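PDB 6I5R: sugar ABC transporter substrate-binding protein, BlMnBP1 from Bifidobacterium animalis subsp. lactis ATCC 27673, which binds mannobiose outside the cell and probably delivers such manno-oligosaccharides to an ABC transporter for uptake. Local coordinates for residues 23-29 with 338-343. Numbering follows the deposited sequence.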
ATOM      1  N   THR A  23      26.961   4.613   4.374  1.00 19.80           N
ATOM      2  CA  THR A  23      25.746   4.459   3.591  1.00 17.52           C
ATOM      3  C   THR A  23      25.298   3.014   3.649  1.00 16.39           C
ATOM      4  O   THR A  23      26.063   2.110   3.978  1.00 21.92           O
ATOM      5  CB  THR A  23      25.917   4.900   2.130  1.00 24.84           C
ATOM      6  OG1 THR A  23      26.931   4.131   1.482  1.00 18.38           O
ATOM      7  CG2 THR A  23      26.243   6.401   2.065  1.00 23.53           C
ATOM      8  N   TYR A  24      24.032   2.801   3.306  1.00 16.39           N
ATOM      9  CA  TYR A  24      23.463   1.456   3.357  1.00 20.20           C
ATOM     10  C   TYR A  24      24.236   0.426   2.538  1.00 17.16           C
ATOM     11  O   TYR A  24      24.460  -0.687   3.045  1.00 19.91           O
ATOM     12  CB  TYR A  24      22.000   1.563   2.908  1.00 21.86           C
ATOM     13  CG  TYR A  24      21.255   0.269   2.720  1.00 16.39           C
ATOM     14  CD1 TYR A  24      21.422  -0.499   1.576  1.00 18.32           C
ATOM     15  CD2 TYR A  24      20.326  -0.141   3.659  1.00 17.89           C
ATOM     16  CE1 TYR A  24      20.717  -1.665   1.402  1.00 19.13           C
ATOM     17  CE2 TYR A  24      19.609  -1.301   3.486  1.00 21.38           C
ATOM     18  CZ  TYR A  24      19.811  -2.069   2.371  1.00 19.53           C
ATOM     19  OH  TYR A  24      19.091  -3.238   2.221  1.00 16.39           O
ATOM     20  N   PRO A  25      24.645   0.690   1.299  1.00 18.59           N
ATOM     21  CA  PRO A  25      25.402  -0.337   0.554  1.00 20.46           C
ATOM     22  C   PRO A  25      26.730  -0.714   1.220  1.00 24.71           C
ATOM     23  O   PRO A  25      27.266  -1.802   0.941  1.00 24.25           O
ATOM     24  CB  PRO A  25      25.617   0.304  -0.831  1.00 20.83           C
ATOM     25  CG  PRO A  25      24.530   1.386  -0.936  1.00 20.45           C
ATOM     26  CD  PRO A  25      24.378   1.898   0.486  1.00 18.62           C
ATOM     27  N   GLU A  26      27.271   0.165   2.076  1.00 18.74           N
ATOM     28  CA  GLU A  26      28.571   0.004   2.725  1.00 25.45           C
ATOM     29  C   GLU A  26      28.506  -0.901   3.946  1.00 21.37           C
ATOM     30  O   GLU A  26      29.557  -1.292   4.474  1.00 26.02           O
ATOM     31  CB  GLU A  26      29.114   1.384   3.095  1.00 23.56           C
ATOM     32  CG  GLU A  26      29.595   2.245   1.898  1.00 26.01           C
ATOM     33  CD  GLU A  26      30.083   3.638   2.292  1.00 27.42           C
ATOM     34  OE1 GLU A  26      29.464   4.260   3.189  1.00 38.29           O
ATOM     35  OE2 GLU A  26      31.098   4.128   1.711  1.00 29.47           O
ATOM     36  N   ILE A  27      27.297  -1.273   4.383  1.00 22.65           N
ATOM     37  CA  ILE A  27      27.131  -2.150   5.536  1.00 22.35           C
ATOM     38  C   ILE A  27      27.381  -3.582   5.094  1.00 21.00           C
ATOM     39  O   ILE A  27      26.725  -4.075   4.166  1.00 19.83           O
ATOM     40  CB  ILE A  27      25.721  -1.993   6.135  1.00 18.67           C
ATOM     41  CG1 ILE A  27      25.525  -0.579   6.662  1.00 16.39           C
ATOM     42  CG2 ILE A  27      25.478  -3.002   7.240  1.00 23.27           C
ATOM     43  CD1 ILE A  27      24.141  -0.343   7.123  1.00 20.39           C
ATOM     44  N   LYS A  28      28.274  -4.268   5.808  1.00 19.91           N
ATOM     45  CA  LYS A  28      28.489  -5.702   5.658  1.00 19.82           C
ATOM     46  C   LYS A  28      27.802  -6.409   6.812  1.00 25.00           C
ATOM     47  O   LYS A  28      28.356  -6.474   7.922  1.00 24.11           O
ATOM     48  CB  LYS A  28      29.987  -5.979   5.654  1.00 22.95           C
ATOM     49  CG  LYS A  28      30.843  -5.282   4.523  1.00 27.63           C
ATOM     50  CD  LYS A  28      32.363  -5.399   4.898  1.00 25.66           C
ATOM     51  CE  LYS A  28      33.221  -5.080   3.674  1.00 26.87           C
ATOM     52  NZ  LYS A  28      34.682  -4.926   4.002  1.00 32.51           N
ATOM     53  N   LEU A  29      26.587  -6.901   6.575  1.00 21.83           N
ATOM     54  CA  LEU A  29      25.837  -7.547   7.647  1.00 24.34           C
ATOM     55  C   LEU A  29      26.621  -8.706   8.287  1.00 23.19           C
ATOM     56  O   LEU A  29      27.086  -9.633   7.595  1.00 28.06           O
ATOM     57  CB  LEU A  29      24.496  -8.056   7.137  1.00 27.36           C
ATOM     58  CG  LEU A  29      23.459  -7.029   6.854  1.00 21.91           C
ATOM     59  CD1 LEU A  29      22.222  -7.699   6.203  1.00 25.78           C
ATOM     60  CD2 LEU A  29      23.041  -6.290   8.128  1.00 24.09           C
ATOM     61  N   MET A 338      20.059   1.209  10.788  1.00 16.39           N
ATOM     62  CA  MET A 338      20.288   0.931   9.370  1.00 20.03           C
ATOM     63  C   MET A 338      20.729  -0.512   9.167  1.00 18.40           C
ATOM     64  O   MET A 338      20.373  -1.144   8.157  1.00 18.10           O
ATOM     65  CB  MET A 338      21.318   1.911   8.792  1.00 18.18           C
ATOM     66  CG  MET A 338      21.424   1.841   7.285  1.00 21.55           C
ATOM     67  SD  MET A 338      22.484   3.118   6.531  1.00 16.80           S
ATOM     68  CE  MET A 338      21.858   4.659   7.201  1.00 21.78           C
ATOM     69  N   ILE A 339      21.476  -1.051  10.134  1.00 16.39           N
ATOM     70  CA  ILE A 339      21.780  -2.479  10.139  1.00 16.96           C
ATOM     71  C   ILE A 339      20.501  -3.305  10.218  1.00 16.39           C
ATOM     72  O   ILE A 339      20.309  -4.245   9.446  1.00 16.39           O
ATOM     73  CB  ILE A 339      22.738  -2.808  11.296  1.00 18.25           C
ATOM     74  CG1 ILE A 339      24.061  -2.080  11.060  1.00 19.21           C
ATOM     75  CG2 ILE A 339      22.924  -4.305  11.429  1.00 17.25           C
ATOM     76  CD1 ILE A 339      25.076  -2.203  12.196  1.00 20.29           C
ATOM     77  N   PHE A 340      19.591  -2.967  11.143  1.00 16.39           N
ATOM     78  CA  PHE A 340      18.353  -3.731  11.251  1.00 16.39           C
ATOM     79  C   PHE A 340      17.510  -3.625   9.977  1.00 18.52           C
ATOM     80  O   PHE A 340      16.919  -4.611   9.533  1.00 16.39           O
ATOM     81  CB  PHE A 340      17.547  -3.268  12.475  1.00 16.96           C
ATOM     82  CG  PHE A 340      16.253  -4.011  12.638  1.00 18.10           C
ATOM     83  CD1 PHE A 340      16.258  -5.340  13.028  1.00 16.39           C
ATOM     84  CD2 PHE A 340      15.048  -3.396  12.374  1.00 17.55           C
ATOM     85  CE1 PHE A 340      15.089  -6.050  13.132  1.00 20.36           C
ATOM     86  CE2 PHE A 340      13.855  -4.110  12.488  1.00 18.89           C
ATOM     87  CZ  PHE A 340      13.884  -5.431  12.878  1.00 21.77           C
ATOM     88  N   VAL A 341      17.421  -2.434   9.381  1.00 16.39           N
ATOM     89  CA  VAL A 341      16.672  -2.316   8.129  1.00 18.47           C
ATOM     90  C   VAL A 341      17.308  -3.180   7.049  1.00 16.39           C
ATOM     91  O   VAL A 341      16.625  -3.883   6.296  1.00 16.39           O
ATOM     92  CB  VAL A 341      16.585  -0.843   7.690  1.00 16.39           C
ATOM     93  CG1 VAL A 341      16.070  -0.741   6.263  1.00 16.39           C
ATOM     94  CG2 VAL A 341      15.694  -0.061   8.621  1.00 17.13           C
ATOM     95  N   LYS A 342      18.626  -3.132   6.929  1.00 17.64           N
ATOM     96  CA  LYS A 342      19.248  -3.940   5.894  1.00 16.39           C
ATOM     97  C   LYS A 342      19.051  -5.422   6.176  1.00 16.39           C
ATOM     98  O   LYS A 342      18.848  -6.216   5.248  1.00 16.39           O
ATOM     99  CB  LYS A 342      20.735  -3.615   5.775  1.00 16.72           C
ATOM    100  CG  LYS A 342      21.415  -4.294   4.581  1.00 17.79           C
ATOM    101  CD  LYS A 342      22.728  -3.589   4.194  1.00 19.60           C
ATOM    102  CE  LYS A 342      23.283  -4.086   2.872  1.00 20.47           C
ATOM    103  NZ  LYS A 342      24.521  -3.340   2.485  1.00 17.34           N
ATOM    104  N   TRP A 343      19.107  -5.811   7.452  1.00 18.82           N
ATOM    105  CA  TRP A 343      18.833  -7.198   7.816  1.00 18.91           C
ATOM    106  C   TRP A 343      17.402  -7.562   7.439  1.00 16.85           C
ATOM    107  O   TRP A 343      17.144  -8.632   6.872  1.00 19.70           O
ATOM    108  CB  TRP A 343      19.088  -7.445   9.324  1.00 16.39           C
ATOM    109  CG  TRP A 343      18.893  -8.910   9.661  1.00 18.49           C
ATOM    110  CD1 TRP A 343      19.802  -9.916   9.495  1.00 23.54           C
ATOM    111  CD2 TRP A 343      17.692  -9.533  10.117  1.00 19.54           C
ATOM    112  NE1 TRP A 343      19.248 -11.117   9.854  1.00 22.15           N
ATOM    113  CE2 TRP A 343      17.954 -10.910  10.245  1.00 21.24           C
ATOM    114  CE3 TRP A 343      16.424  -9.057  10.465  1.00 20.01           C
ATOM    115  CZ2 TRP A 343      16.980 -11.826  10.659  1.00 20.88           C
ATOM    116  CZ3 TRP A 343      15.463  -9.967  10.910  1.00 17.29           C
ATOM    117  CH2 TRP A 343      15.748 -11.332  10.993  1.00 22.75           C
TER
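K342 runs over Y24 and past I27 and L29. Its CB sits 3.4 Å from Y24 CE2. CG, anti to the backbone N (chi1 -172°), runs on past the phenol end of the ring and touches CZ and OH of Y24, while its other flank meets L29 CG. CD then lies over one face of the ring, 3.9 Å from the centroid of Y24, as a CH-pi contact, with I27 CB beside it. CE lies close to both carbonyl oxygens, of Y24 and of I27. The fully extended chain ends with NZ gripped by two backbone acceptors. K342 NZ is 2.7 Å from Y24 O. K342 NZ is 2.9 Å from I27 O. The second bond is in the carbonyl plane, on a lone pair; the first is tilted 23° from its plane. Y24 O also accepts from I27 N, which comes from the opposite face. NZ thus links the first residue of the 3-10 turn 24-26 to the residue that follows the turn. NZ keeps an off-centre cation-pi contact with the Y24 ring as well.

This is a solute-binding protein of the periplasmic binding protein clan. Here the loop before strand 38-44 is strapped onto helix 331-346, and M69 of helix 59-69 touches L29. With an alanine at K342, the I27 carbonyl would probably lose its lysine donor and the Y24 carbonyl one of its two, and the face of the Y24 ring would lose the chain lying on it.

Nearer the start of the segment 338-343, M338 is extended as far as SD and sets the sulfur 3.6 Å from Y24 N; the bend at chi3 turns only CE. M338 CG meets I27 CD1 tightly, at 3.5 Å. L29 uses both its methyls: CD2 rests 3.9 Å from I339 CG2, and CD1 reaches W343 CA.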